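Local coordinates for glutaredoxin 2 (Salmonella enterica subsp. enterica serovar Typhimurium, PDB 3IR4), which binds glutathione and, as a glutaredoxin built on the glutathione S-transferase fold, probably reduces disulfides at its expense, at residues L6-H11 with V29-L34; P13-A18 with M50-Q55; A18-G23 with K206-N211; L34-E39 with D114-P119. All blocks are in the same frame, centred on the assembly; numbering follows the deposited sequence. Where two conformers were deposited one is given.

Interaction 1 of 4, residues L6-H11 with V29-L34; sequences LYIYDH and VELNVL
Y7 and N32 pair in register on two neighbouring parallel strands, 6-8 and 30-33. Both hold CG anti to their own carbonyl carbons (chi1 -63° and -72°), which lays the side chains alongside each other, ring and amide planes 22° apart. Packing is tight here: Y7 CD2 is 3.5 Å from N32 CB, and N32 ND2 lies over one face of the ring. E30 steadies the amide, N32 ND2 donating to the anti lone pair of E30 OE2 over 2.9 Å. Equally close is the far end, where L34 O sits near the plane of the Y9 ring, 3.4 Å from Y9 CD1. I8 and V33 make ordinary apolar contact. A ladder of four backbone bonds runs beneath, from L6 N to E30 O, N32 N to L6 O, I8 N to N32 O and L34 N to I8 O. It persists where the exposed side chains loosen: L31 CD2 only reaches L6 CD2 at 4.2 Å, and E30 faces solvent. Helix 13-25 connects the strands as a beta-alpha-beta unit. Since the ladder continues to the residue just before Y9, backbone bonding fixes where this tyrosine leaves the sheet, and its ring can line the glutathione pocket with its hydroxyl bonded to K49.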
loop_
_atom_site.group_PDB
_atom_site.type_symbol
_atom_site.label_atom_id
_atom_site.label_comp_id
_atom_site.label_asym_id
_atom_site.label_seq_id
_atom_site.Cartn_x
_atom_site.Cartn_y
_atom_site.Cartn_z
ATOM N N LEU A 6 -6.764 -0.621 13.592
ATOM C CA LEU A 6 -5.750 -1.118 12.702
ATOM C C LEU A 6 -4.458 -0.340 12.945
ATOM O O LEU A 6 -4.420 0.876 12.782
ATOM C CB LEU A 6 -6.263 -0.944 11.286
ATOM C CG LEU A 6 -5.489 -1.636 10.159
ATOM C CD1 LEU A 6 -5.635 -3.146 10.262
ATOM C CD2 LEU A 6 -5.975 -1.140 8.812
ATOM N N TYR A 7 -3.410 -1.085 13.304
ATOM C CA TYR A 7 -2.069 -0.554 13.640
ATOM C C TYR A 7 -1.245 -0.677 12.376
ATOM O O TYR A 7 -1.103 -1.759 11.804
ATOM C CB TYR A 7 -1.462 -1.310 14.823
ATOM C CG TYR A 7 -2.295 -1.118 16.070
ATOM C CD1 TYR A 7 -3.334 -1.961 16.371
ATOM C CD2 TYR A 7 -2.059 -0.050 16.911
ATOM C CE1 TYR A 7 -4.143 -1.738 17.483
ATOM C CE2 TYR A 7 -2.838 0.177 18.026
ATOM C CZ TYR A 7 -3.875 -0.691 18.318
ATOM O OH TYR A 7 -4.656 -0.510 19.429
ATOM N N ILE A 8 -0.689 0.455 11.944
ATOM C CA ILE A 8 -0.070 0.575 10.642
ATOM C C ILE A 8 1.137 1.477 10.600
ATOM O O ILE A 8 1.409 2.256 11.508
ATOM C CB ILE A 8 -1.106 1.166 9.603
ATOM C CG1 ILE A 8 -1.509 2.609 9.942
ATOM C CG2 ILE A 8 -2.367 0.293 9.498
ATOM C CD1 ILE A 8 -2.396 3.294 8.901
ATOM N N TYR A 9 1.841 1.376 9.458
ATOM C CA TYR A 9 2.720 2.451 8.952
ATOM C C TYR A 9 1.992 2.955 7.697
ATOM O O TYR A 9 1.546 2.160 6.877
ATOM C CB TYR A 9 4.106 1.961 8.565
ATOM C CG TYR A 9 4.853 1.251 9.649
ATOM C CD1 TYR A 9 4.775 1.649 10.975
ATOM C CD2 TYR A 9 5.668 0.172 9.324
ATOM C CE1 TYR A 9 5.464 0.928 11.978
ATOM C CE2 TYR A 9 6.354 -0.518 10.298
ATOM C CZ TYR A 9 6.235 -0.158 11.630
ATOM O OH TYR A 9 6.901 -0.903 12.572
ATOM N N ASP A 10 1.861 4.263 7.553
ATOM C CA ASP A 10 1.124 4.851 6.430
ATOM C C ASP A 10 1.729 4.525 5.068
ATOM O O ASP A 10 1.000 4.343 4.092
ATOM C CB ASP A 10 0.966 6.361 6.689
ATOM C CG ASP A 10 0.037 7.063 5.707
ATOM O OD1 ASP A 10 -0.851 6.437 5.106
ATOM O OD2 ASP A 10 0.186 8.284 5.613
ATOM N N HIS A 11 3.051 4.440 4.983
ATOM C CA HIS A 11 3.702 4.154 3.709
ATOM C C HIS A 11 3.592 2.683 3.280
ATOM O O HIS A 11 3.839 2.356 2.129
ATOM C CB HIS A 11 5.208 4.474 3.765
ATOM C CG HIS A 11 6.041 3.411 4.426
ATOM N ND1 HIS A 11 6.333 3.427 5.768
ATOM C CD2 HIS A 11 6.672 2.321 3.923
ATOM C CE1 HIS A 11 7.092 2.383 6.059
ATOM N NE2 HIS A 11 7.299 1.692 4.962
ATOM N N VAL A 29 -13.225 2.116 11.053
ATOM C CA VAL A 29 -11.980 1.591 11.585
ATOM C C VAL A 29 -11.188 2.714 12.221
ATOM O O VAL A 29 -11.181 3.825 11.694
ATOM C CB VAL A 29 -11.132 0.858 10.514
ATOM C CG1 VAL A 29 -10.744 1.781 9.384
ATOM C CG2 VAL A 29 -9.917 0.155 11.162
ATOM N N GLU A 30 -10.583 2.445 13.371
ATOM C CA GLU A 30 -9.694 3.406 14.011
ATOM C C GLU A 30 -8.262 3.116 13.613
ATOM O O GLU A 30 -7.689 2.110 14.031
ATOM C CB GLU A 30 -9.817 3.351 15.525
ATOM C CG GLU A 30 -9.009 4.377 16.240
ATOM C CD GLU A 30 -8.932 4.057 17.704
ATOM O OE1 GLU A 30 -9.910 4.204 18.418
ATOM O OE2 GLU A 30 -7.878 3.585 18.156
ATOM N N LEU A 31 -7.672 4.011 12.805
ATOM C CA LEU A 31 -6.292 3.867 12.404
ATOM C C LEU A 31 -5.347 4.342 13.499
ATOM O O LEU A 31 -5.602 5.350 14.146
ATOM C CB LEU A 31 -6.026 4.675 11.161
ATOM C CG LEU A 31 -6.896 4.355 9.936
ATOM C CD1 LEU A 31 -6.548 5.309 8.786
ATOM C CD2 LEU A 31 -6.779 2.890 9.517
ATOM N N ASN A 32 -4.273 3.599 13.699
ATOM C CA ASN A 32 -3.254 3.970 14.681
ATOM C C ASN A 32 -1.900 3.784 14.035
ATOM O O ASN A 32 -1.467 2.656 13.802
ATOM C CB ASN A 32 -3.349 3.064 15.903
ATOM C CG ASN A 32 -4.551 3.348 16.733
ATOM O OD1 ASN A 32 -4.469 4.124 17.656
ATOM N ND2 ASN A 32 -5.659 2.664 16.465
ATOM N N VAL A 33 -1.234 4.882 13.698
ATOM C CA VAL A 33 0.065 4.793 13.074
ATOM C C VAL A 33 1.120 4.669 14.156
ATOM O O VAL A 33 1.184 5.506 15.061
ATOM C CB VAL A 33 0.360 6.039 12.224
ATOM C CG1 VAL A 33 1.754 5.879 11.610
ATOM C CG2 VAL A 33 -0.667 6.238 11.130
ATOM N N LEU A 34 1.899 3.611 14.102
ATOM C CA LEU A 34 2.989 3.383 15.023
ATOM C C LEU A 34 4.277 4.002 14.528
ATOM O O LEU A 34 4.517 4.067 13.334
ATOM C CB LEU A 34 3.193 1.875 15.185
ATOM C CG LEU A 34 2.033 1.107 15.801
ATOM C CD1 LEU A 34 2.325 -0.395 15.807
ATOM C CD2 LEU A 34 1.756 1.641 17.211
#

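Interaction 2 of 4, residues P13-A18 with M50-Q55; sequences PFCVKA and MVPILQ. With GSH (glutathione), chain B.
C15 SG lies against the junction of V51 and P52, which are joined by a cis peptide bond. Its sulfur is 3.6 Å from V51 CG2 and equally close to P52 N; a torsion that sets SG anti to its own carbonyl carbon (chi1 -69°) turns it onto this junction. The remaining side-chain contacts between the segments are apolar: the P52 ring rests on the first turns of helix 13-25, with its CG 3.8 Å from A18 CB and its CD equally near F14 CB. Hydrogen bonds go to the ligand. V51 forms a pair of backbone bonds with glutathione, V51 N donating to O2 and glutathione N2 donating to V51 O, both 2.9 Å long, much as an added strand would; K49, E64 and S65 also bond to it. In aromatic contact, the ring of F14 turns away from P52 and takes glutathione CB1 over its centre, 3.8 Å above the plane, while the ligand sulfur SG2 lies at the ring edge. A cis-proline facing the CxxC helix start, here C12 to C15, is a hallmark of the thioredoxin fold. Behind the contact, I68 of helix 65-74 touches both A18 and P52, I8 of strand 5-8 meets C15, and the 50-55 segment runs on into strand 53-55.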
loop_
_atom_site.group_PDB
_atom_site.type_symbol
_atom_site.label_atom_id
_atom_site.label_comp_id
_atom_site.label_asym_id
_atom_site.label_seq_id
_atom_site.Cartn_x
_atom_site.Cartn_y
_atom_site.Cartn_z
ATOM N N PRO A 13 2.607 -0.775 1.939
ATOM C CA PRO A 13 1.556 -1.250 1.059
ATOM C C PRO A 13 0.682 -2.331 1.689
ATOM O O PRO A 13 -0.523 -2.424 1.389
ATOM C CB PRO A 13 2.326 -1.730 -0.179
ATOM C CG PRO A 13 3.652 -2.101 0.321
ATOM C CD PRO A 13 3.934 -1.098 1.396
ATOM N N PHE A 14 1.248 -3.151 2.566
ATOM C CA PHE A 14 0.445 -4.175 3.247
ATOM C C PHE A 14 -0.607 -3.527 4.145
ATOM O O PHE A 14 -1.706 -4.051 4.304
ATOM C CB PHE A 14 1.368 -5.117 4.019
ATOM C CG PHE A 14 2.352 -5.830 3.160
ATOM C CD1 PHE A 14 3.669 -5.416 3.078
ATOM C CD2 PHE A 14 1.949 -6.865 2.337
ATOM C CE1 PHE A 14 4.570 -6.095 2.264
ATOM C CE2 PHE A 14 2.858 -7.529 1.518
ATOM C CZ PHE A 14 4.161 -7.134 1.488
ATOM N N CYS A 15 -0.244 -2.428 4.783
ATOM C CA CYS A 15 -1.189 -1.669 5.582
ATOM C C CYS A 15 -2.288 -1.043 4.726
ATOM O O CYS A 15 -3.465 -1.037 5.108
ATOM C CB CYS A 15 -0.446 -0.620 6.383
ATOM S SG CYS A 15 0.590 -1.358 7.694
ATOM N N VAL A 16 -1.944 -0.559 3.546
ATOM C CA VAL A 16 -2.951 -0.041 2.621
ATOM C C VAL A 16 -3.923 -1.168 2.261
ATOM O O VAL A 16 -5.114 -0.949 2.268
ATOM C CB VAL A 16 -2.280 0.599 1.387
ATOM C CG1 VAL A 16 -3.321 0.977 0.325
ATOM C CG2 VAL A 16 -1.436 1.816 1.805
ATOM N N LYS A 17 -3.407 -2.360 1.985
ATOM C CA LYS A 17 -4.271 -3.505 1.675
ATOM C C LYS A 17 -5.324 -3.697 2.784
ATOM O O LYS A 17 -6.505 -3.856 2.521
ATOM C CB LYS A 17 -3.466 -4.798 1.499
ATOM C CG LYS A 17 -2.536 -4.759 0.309
ATOM C CD LYS A 17 -1.698 -6.005 0.162
ATOM C CE LYS A 17 -0.562 -5.769 -0.762
ATOM N NZ LYS A 17 0.193 -6.982 -1.112
ATOM N N ALA A 18 -4.845 -3.698 4.026
ATOM C CA ALA A 18 -5.685 -3.918 5.194
ATOM C C ALA A 18 -6.737 -2.835 5.375
ATOM O O ALA A 18 -7.790 -3.106 5.910
ATOM C CB ALA A 18 -4.852 -4.038 6.455
HETATM N N MSE A 50 5.662 -6.256 13.418
HETATM C CA MSE A 50 5.116 -6.349 12.063
HETATM C C MSE A 50 3.777 -5.667 12.046
HETATM O O MSE A 50 3.034 -5.753 13.023
HETATM C CB MSE A 50 4.982 -7.816 11.618
HETATM C CG MSE A 50 4.591 -7.988 10.155
HETATM SE SE MSE A 50 4.573 -9.818 9.539
HETATM C CE MSE A 50 3.044 -10.434 10.531
ATOM N N VAL A 51 3.504 -4.975 10.934
ATOM C CA VAL A 51 2.212 -4.338 10.689
ATOM C C VAL A 51 1.808 -4.746 9.261
ATOM O O VAL A 51 2.668 -5.040 8.435
ATOM C CB VAL A 51 2.254 -2.826 10.873
ATOM C CG1 VAL A 51 2.432 -2.474 12.343
ATOM C CG2 VAL A 51 3.314 -2.184 9.962
ATOM N N PRO A 52 0.506 -4.760 8.945
ATOM C CA PRO A 52 -0.626 -4.329 9.770
ATOM C C PRO A 52 -1.047 -5.338 10.837
ATOM O O PRO A 52 -0.831 -6.543 10.685
ATOM C CB PRO A 52 -1.773 -4.229 8.756
ATOM C CG PRO A 52 -1.405 -5.209 7.676
ATOM C CD PRO A 52 0.101 -5.085 7.562
ATOM N N ILE A 53 -1.673 -4.803 11.886
ATOM C CA ILE A 53 -2.318 -5.618 12.903
ATOM C C ILE A 53 -3.724 -5.086 13.083
ATOM O O ILE A 53 -3.923 -3.918 13.331
ATOM C CB ILE A 53 -1.591 -5.550 14.269
ATOM C CG1 ILE A 53 -0.148 -6.008 14.135
ATOM C CG2 ILE A 53 -2.357 -6.383 15.312
ATOM C CD1 ILE A 53 0.753 -5.636 15.338
ATOM N N LEU A 54 -4.707 -5.961 12.967
ATOM C CA LEU A 54 -6.072 -5.632 13.298
ATOM C C LEU A 54 -6.404 -6.060 14.702
ATOM O O LEU A 54 -6.084 -7.178 15.097
ATOM C CB LEU A 54 -7.011 -6.431 12.379
ATOM C CG LEU A 54 -8.523 -6.267 12.635
ATOM C CD1 LEU A 54 -8.993 -4.855 12.320
ATOM C CD2 LEU A 54 -9.321 -7.308 11.850
ATOM N N GLN A 55 -7.044 -5.179 15.471
ATOM C CA GLN A 55 -7.631 -5.562 16.731
ATOM C C GLN A 55 -9.126 -5.755 16.461
ATOM O O GLN A 55 -9.801 -4.826 16.023
ATOM C CB GLN A 55 -7.383 -4.521 17.820
ATOM C CG GLN A 55 -7.856 -4.984 19.188
ATOM C CD GLN A 55 -7.303 -4.156 20.349
ATOM O OE1 GLN A 55 -6.950 -2.991 20.191
ATOM N NE2 GLN A 55 -7.236 -4.768 21.531
HETATM N N1 GSH B . 3.135 -10.764 5.316
HETATM C CA1 GSH B . 2.855 -9.477 5.966
HETATM C C1 GSH B . 1.471 -9.015 5.600
HETATM O O11 GSH B . 0.998 -9.427 4.506
HETATM O O12 GSH B . 0.874 -8.243 6.374
HETATM C CB1 GSH B . 3.912 -8.475 5.522
HETATM C CG1 GSH B . 3.850 -7.200 6.362
HETATM C CD1 GSH B . 5.082 -6.326 6.260
HETATM O OE1 GSH B . 6.072 -6.655 5.409
HETATM N N2 GSH B . 5.135 -5.220 6.959
HETATM C CA2 GSH B . 6.321 -4.384 7.106
HETATM C C2 GSH B . 6.863 -4.499 8.492
HETATM O O2 GSH B . 6.017 -4.613 9.512
HETATM C CB2 GSH B . 6.009 -2.907 6.771
HETATM S SG2 GSH B . 5.531 -2.564 5.044
HETATM N N3 GSH B . 8.158 -4.433 8.676
HETATM C CA3 GSH B . 8.773 -4.810 9.924
HETATM C C3 GSH B . 9.449 -3.625 10.503
HETATM O O31 GSH B . 9.177 -2.477 10.031
HETATM O O32 GSH B . 10.259 -3.810 11.446
#

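Interaction 3 of 4, residues A18-G23 with K206-N211; sequences ARMIFG and KQTQIN
G23 and T208 bring two domains together backbone to backbone: helix 13-25 of the thioredoxin-like part meets the end of helix 195-208 in the C-terminal helical part. Having no side chain, G23 lets the chains approach until its CA is 3.2 Å from T208 O, a nearly straight CA-H...O contact (165° at the hydrogen). T208 O also accepts from water 1, which donates a second hydrogen to R19 O and so bridges the two backbones. Beside this junction, the I210 side chain fills the angle between R19 and M20, a selenomethionine. I210 CD1 reaches M20 CG at 3.7 Å, and the two side chains cross at about a right angle. The same isoleucine lies under R19, its CG1 3.9 Å from the guanidinium plane and offset toward the rim; a bend at chi3 (65°) lays the group there. At the edge of that plane, R19 NH2 donates to water 3, 3.0 Å away, which in turn accepts from N211 N, and R19 NH1 reaches N211 OD1 through water 2. Waters thus mediate the polar links, while I210 packs directly on R19 and M20. Q209, with positive phi, ends helix 195-208 in a Schellman motif, the helix-terminating turn that here swings I210 back onto helix 13-25.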
loop_
_atom_site.group_PDB
_atom_site.type_symbol
_atom_site.label_atom_id
_atom_site.label_comp_id
_atom_site.label_asym_id
_atom_site.label_seq_id
_atom_site.Cartn_x
_atom_site.Cartn_y
_atom_site.Cartn_z
ATOM N N ALA A 18 -4.845 -3.698 4.026
ATOM C CA ALA A 18 -5.685 -3.918 5.194
ATOM C C ALA A 18 -6.737 -2.835 5.375
ATOM O O ALA A 18 -7.790 -3.106 5.910
ATOM C CB ALA A 18 -4.852 -4.038 6.455
ATOM N N ARG A 19 -6.460 -1.619 4.927
ATOM C CA ARG A 19 -7.410 -0.520 5.001
ATOM C C ARG A 19 -8.467 -0.551 3.906
ATOM O O ARG A 19 -9.526 0.057 4.058
ATOM C CB ARG A 19 -6.664 0.808 4.891
ATOM C CG ARG A 19 -5.825 1.097 6.100
ATOM C CD ARG A 19 -4.919 2.284 5.869
ATOM N NE ARG A 19 -5.738 3.472 5.689
ATOM C CZ ARG A 19 -5.293 4.659 5.307
ATOM N NH1 ARG A 19 -4.011 4.835 5.035
ATOM N NH2 ARG A 19 -6.147 5.672 5.191
HETATM N N MSE A 20 -8.170 -1.187 2.777
HETATM C CA MSE A 20 -9.058 -1.066 1.628
HETATM C C MSE A 20 -10.491 -1.546 1.831
HETATM O O MSE A 20 -11.409 -0.883 1.412
HETATM C CB MSE A 20 -8.467 -1.750 0.390
HETATM C CG MSE A 20 -7.250 -1.031 -0.159
HETATM SE SE MSE A 20 -6.393 -1.994 -1.601
HETATM C CE MSE A 20 -7.730 -1.758 -2.965
ATOM N N ILE A 21 -10.679 -2.724 2.429
ATOM C CA ILE A 21 -12.037 -3.261 2.561
ATOM C C ILE A 21 -12.858 -2.383 3.485
ATOM O O ILE A 21 -14.065 -2.231 3.281
ATOM C CB ILE A 21 -12.074 -4.749 2.996
ATOM C CG1 ILE A 21 -11.441 -5.648 1.926
ATOM C CG2 ILE A 21 -13.524 -5.213 3.308
ATOM C CD1 ILE A 21 -12.144 -5.722 0.629
ATOM N N PHE A 22 -12.245 -1.821 4.532
ATOM C CA PHE A 22 -12.981 -0.918 5.403
ATOM C C PHE A 22 -13.591 0.216 4.590
ATOM O O PHE A 22 -14.738 0.613 4.767
ATOM C CB PHE A 22 -12.098 -0.370 6.515
ATOM C CG PHE A 22 -11.736 -1.379 7.554
ATOM C CD1 PHE A 22 -12.601 -1.688 8.594
ATOM C CD2 PHE A 22 -10.510 -2.039 7.503
ATOM C CE1 PHE A 22 -12.264 -2.604 9.558
ATOM C CE2 PHE A 22 -10.181 -2.971 8.484
ATOM C CZ PHE A 22 -11.065 -3.241 9.517
ATOM N N GLY A 23 -12.801 0.796 3.698
ATOM C CA GLY A 23 -13.293 1.869 2.884
ATOM C C GLY A 23 -14.345 1.454 1.898
ATOM O O GLY A 23 -15.395 2.086 1.761
ATOM N N LYS A 206 -10.757 7.127 -3.935
ATOM C CA LYS A 206 -12.029 7.629 -3.446
ATOM C C LYS A 206 -12.841 6.547 -2.760
ATOM O O LYS A 206 -13.267 6.717 -1.621
ATOM C CB LYS A 206 -12.815 8.273 -4.584
ATOM C CG LYS A 206 -12.237 9.629 -4.997
ATOM C CD LYS A 206 -12.958 10.293 -6.161
ATOM C CE LYS A 206 -12.283 11.608 -6.584
ATOM N NZ LYS A 206 -13.106 12.396 -7.546
ATOM N N GLN A 207 -13.004 5.417 -3.439
ATOM C CA GLN A 207 -13.864 4.357 -2.905
ATOM C C GLN A 207 -13.284 3.678 -1.682
ATOM O O GLN A 207 -14.029 3.220 -0.811
ATOM C CB GLN A 207 -14.198 3.357 -3.988
ATOM C CG GLN A 207 -15.064 3.902 -5.125
ATOM C CD GLN A 207 -15.597 2.804 -6.002
ATOM O OE1 GLN A 207 -14.828 2.021 -6.585
ATOM N NE2 GLN A 207 -16.910 2.716 -6.083
ATOM N N THR A 208 -11.947 3.581 -1.606
ATOM C CA THR A 208 -11.280 2.966 -0.450
ATOM C C THR A 208 -11.068 3.930 0.709
ATOM O O THR A 208 -10.705 3.494 1.784
ATOM C CB THR A 208 -9.914 2.358 -0.800
ATOM O OG1 THR A 208 -9.013 3.406 -1.182
ATOM C CG2 THR A 208 -10.007 1.245 -1.841
ATOM N N GLN A 209 -11.315 5.235 0.523
ATOM C CA GLN A 209 -11.056 6.227 1.599
ATOM C C GLN A 209 -9.579 6.256 1.966
ATOM O O GLN A 209 -9.227 6.382 3.145
ATOM C CB GLN A 209 -11.906 5.977 2.855
ATOM C CG GLN A 209 -13.393 6.094 2.648
ATOM C CD GLN A 209 -13.910 7.512 2.510
ATOM O OE1 GLN A 209 -13.153 8.474 2.441
ATOM N NE2 GLN A 209 -15.216 7.643 2.460
ATOM N N ILE A 210 -8.718 6.101 0.974
ATOM C CA ILE A 210 -7.263 6.137 1.197
ATOM C C ILE A 210 -6.698 7.204 0.287
ATOM O O ILE A 210 -6.944 7.207 -0.908
ATOM C CB ILE A 210 -6.612 4.766 0.922
ATOM C CG1 ILE A 210 -7.176 3.691 1.846
ATOM C CG2 ILE A 210 -5.090 4.880 1.013
ATOM C CD1 ILE A 210 -6.883 2.259 1.435
ATOM N N ASN A 211 -5.934 8.117 0.867
ATOM C CA ASN A 211 -5.383 9.241 0.128
ATOM C C ASN A 211 -4.291 8.891 -0.829
ATOM O O ASN A 211 -3.473 8.032 -0.573
ATOM C CB ASN A 211 -4.823 10.270 1.139
ATOM C CG ASN A 211 -3.548 9.777 1.890
ATOM O OD1 ASN A 211 -3.489 8.648 2.435
ATOM N ND2 ASN A 211 -2.574 10.633 1.976
HETATM O O HOH W 1 -10.119 2.686 4.329
HETATM O O HOH W 2 -3.328 7.750 4.934
HETATM O O HOH W 3 -6.339 8.331 3.873
HETATM O O HOH W 4 -9.307 6.889 5.858
#

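Interaction 4 of 4, residues L34-E39 with D114-P119; sequences LQNDDE and DEFSTP
N36 lies beside F116 with its amide carbon CG 3.7 Å from ring atom CE1, at the edge of the ring and pointing the same way. With CG anti to the N36 backbone nitrogen (chi1 -162°), the amide reaches this edge; amide and ring planes stand 73° apart, and N36 OD1 falls in the plane of the ring. N36 N donates to E115 O over 2.8 Å, in the carbonyl plane on a lone pair. L34 O, 3.1 Å from E115 CB, marks how closely the two backbones approach here. The same ring has E115 CG above its centre at 3.8 Å, within its own segment. E115 folds sharply at chi2 (-88°), turning its carboxylate toward the N-terminal domain, where it bonds to D10 N and H11 ND1. This is a meeting of loops across the domain interface of the glutathione S-transferase fold: Q35 to D38 form a type I turn after strand 30-33, and segment 114-119 leads into a C-terminal domain helix. T118 caps that helix at its start by bonding to A121 N. On the outer side, the Q35 side chain bends over S117 and T118. Glutathione lies about 4 Å from the side chain of N36, whose backbone O accepts from K49, a residue of the ligand pocket.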
loop_
_atom_site.group_PDB
_atom_site.type_symbol
_atom_site.label_atom_id
_atom_site.label_comp_id
_atom_site.label_asym_id
_atom_site.label_seq_id
_atom_site.Cartn_x
_atom_site.Cartn_y
_atom_site.Cartn_z
ATOM N N LEU A 34 1.899 3.611 14.102
ATOM C CA LEU A 34 2.989 3.383 15.023
ATOM C C LEU A 34 4.277 4.002 14.528
ATOM O O LEU A 34 4.517 4.067 13.334
ATOM C CB LEU A 34 3.193 1.875 15.185
ATOM C CG LEU A 34 2.033 1.107 15.801
ATOM C CD1 LEU A 34 2.325 -0.395 15.807
ATOM C CD2 LEU A 34 1.756 1.641 17.211
ATOM N N GLN A 35 5.111 4.454 15.452
ATOM C CA GLN A 35 6.452 4.903 15.073
ATOM C C GLN A 35 7.225 3.753 14.445
ATOM O O GLN A 35 7.149 2.613 14.900
ATOM C CB GLN A 35 7.247 5.463 16.254
ATOM C CG GLN A 35 6.650 6.725 16.831
ATOM C CD GLN A 35 6.585 7.830 15.786
ATOM O OE1 GLN A 35 5.505 8.167 15.285
ATOM N NE2 GLN A 35 7.755 8.336 15.399
ATOM N N ASN A 36 8.009 4.066 13.406
ATOM C CA ASN A 36 8.684 3.003 12.678
ATOM C C ASN A 36 9.715 2.243 13.496
ATOM O O ASN A 36 10.002 1.090 13.181
ATOM C CB ASN A 36 9.310 3.550 11.407
ATOM C CG ASN A 36 9.645 2.467 10.392
ATOM O OD1 ASN A 36 10.826 2.235 10.098
ATOM N ND2 ASN A 36 8.626 1.791 9.846
ATOM N N ASP A 37 10.252 2.872 14.544
ATOM C CA ASP A 37 11.216 2.228 15.436
ATOM C C ASP A 37 10.584 1.595 16.677
ATOM O O ASP A 37 11.303 1.122 17.543
ATOM C CB ASP A 37 12.328 3.220 15.843
ATOM C CG ASP A 37 11.825 4.446 16.610
ATOM O OD1 ASP A 37 12.667 5.167 17.233
ATOM O OD2 ASP A 37 10.608 4.719 16.593
ATOM N N ASP A 38 9.254 1.539 16.740
ATOM C CA ASP A 38 8.585 1.006 17.925
ATOM C C ASP A 38 8.449 -0.502 17.846
ATOM O O ASP A 38 7.586 -1.026 17.170
ATOM C CB ASP A 38 7.219 1.672 18.091
ATOM C CG ASP A 38 6.425 1.155 19.280
ATOM O OD1 ASP A 38 6.914 0.279 20.015
ATOM O OD2 ASP A 38 5.303 1.667 19.441
ATOM N N GLU A 39 9.351 -1.203 18.520
ATOM C CA GLU A 39 9.304 -2.653 18.599
ATOM C C GLU A 39 8.309 -3.131 19.657
ATOM O O GLU A 39 7.582 -4.107 19.446
ATOM C CB GLU A 39 10.702 -3.187 18.926
ATOM C CG GLU A 39 10.768 -4.708 18.998
ATOM C CD GLU A 39 12.154 -5.265 19.288
ATOM O OE1 GLU A 39 12.288 -6.499 19.317
ATOM O OE2 GLU A 39 13.108 -4.485 19.473
ATOM N N ASP A 114 3.523 9.736 9.198
ATOM C CA ASP A 114 3.500 9.825 10.655
ATOM C C ASP A 114 4.453 8.872 11.356
ATOM O O ASP A 114 4.976 9.201 12.416
ATOM C CB ASP A 114 2.073 9.627 11.185
ATOM C CG ASP A 114 1.172 10.799 10.979
ATOM O OD1 ASP A 114 1.601 11.858 10.462
ATOM O OD2 ASP A 114 -0.016 10.639 11.324
ATOM N N GLU A 115 4.706 7.707 10.772
ATOM C CA GLU A 115 5.611 6.734 11.371
ATOM C C GLU A 115 7.050 7.198 11.422
ATOM O O GLU A 115 7.877 6.570 12.090
ATOM C CB GLU A 115 5.526 5.366 10.687
ATOM C CG GLU A 115 5.886 5.313 9.228
ATOM C CD GLU A 115 4.743 5.574 8.261
ATOM O OE1 GLU A 115 3.700 6.142 8.687
ATOM O OE2 GLU A 115 4.900 5.223 7.070
ATOM N N PHE A 116 7.357 8.263 10.687
ATOM C CA PHE A 116 8.717 8.824 10.658
ATOM C C PHE A 116 8.749 10.168 11.353
ATOM O O PHE A 116 9.647 10.956 11.130
ATOM C CB PHE A 116 9.227 9.010 9.233
ATOM C CG PHE A 116 9.171 7.764 8.372
ATOM C CD1 PHE A 116 9.587 6.532 8.855
ATOM C CD2 PHE A 116 8.777 7.849 7.048
ATOM C CE1 PHE A 116 9.560 5.390 8.059
ATOM C CE2 PHE A 116 8.724 6.709 6.240
ATOM C CZ PHE A 116 9.143 5.502 6.742
ATOM N N SER A 117 7.774 10.463 12.196
ATOM C CA SER A 117 7.686 11.811 12.767
ATOM C C SER A 117 8.841 12.201 13.641
ATOM O O SER A 117 9.188 13.352 13.707
ATOM C CB SER A 117 6.363 12.031 13.468
ATOM O OG SER A 117 6.174 11.139 14.513
ATOM N N THR A 118 9.444 11.247 14.309
ATOM C CA THR A 118 10.606 11.549 15.148
ATOM C C THR A 118 11.874 11.333 14.316
ATOM O O THR A 118 11.941 10.439 13.462
ATOM C CB THR A 118 10.696 10.670 16.402
ATOM O OG1 THR A 118 10.868 9.301 16.015
ATOM C CG2 THR A 118 9.458 10.843 17.292
ATOM N N PRO A 119 12.916 12.150 14.582
ATOM C CA PRO A 119 14.181 11.876 13.941
ATOM C C PRO A 119 14.670 10.436 14.139
ATOM O O PRO A 119 15.236 9.851 13.230
ATOM C CB PRO A 119 15.117 12.895 14.613
ATOM C CG PRO A 119 14.210 14.060 14.937
ATOM C CD PRO A 119 12.913 13.444 15.303
#

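From the N terminus, strand 5-8 leads through segment 13-18 and the rest of helix 13-25 to strand 30-33, where interaction 1 closes the first beta-alpha-beta unit. Interaction 2 crosses it, returning from 50-55 to the start of that helix, so both are tied to one sheet around the glutathione pocket. Interaction 4 opens at L34, the residue where interaction 1 ends, crosses interaction 2, and joins the loop before helix 40-46 to 114-119 in the C-terminal domain. Interaction 3 spans nearly the whole chain, crosses interactions 1 and 2, sharing A18 with the latter, and encloses interaction 4. Interactions 3 and 4, with centres about 22 Å apart, thus fasten the two domains at separate places.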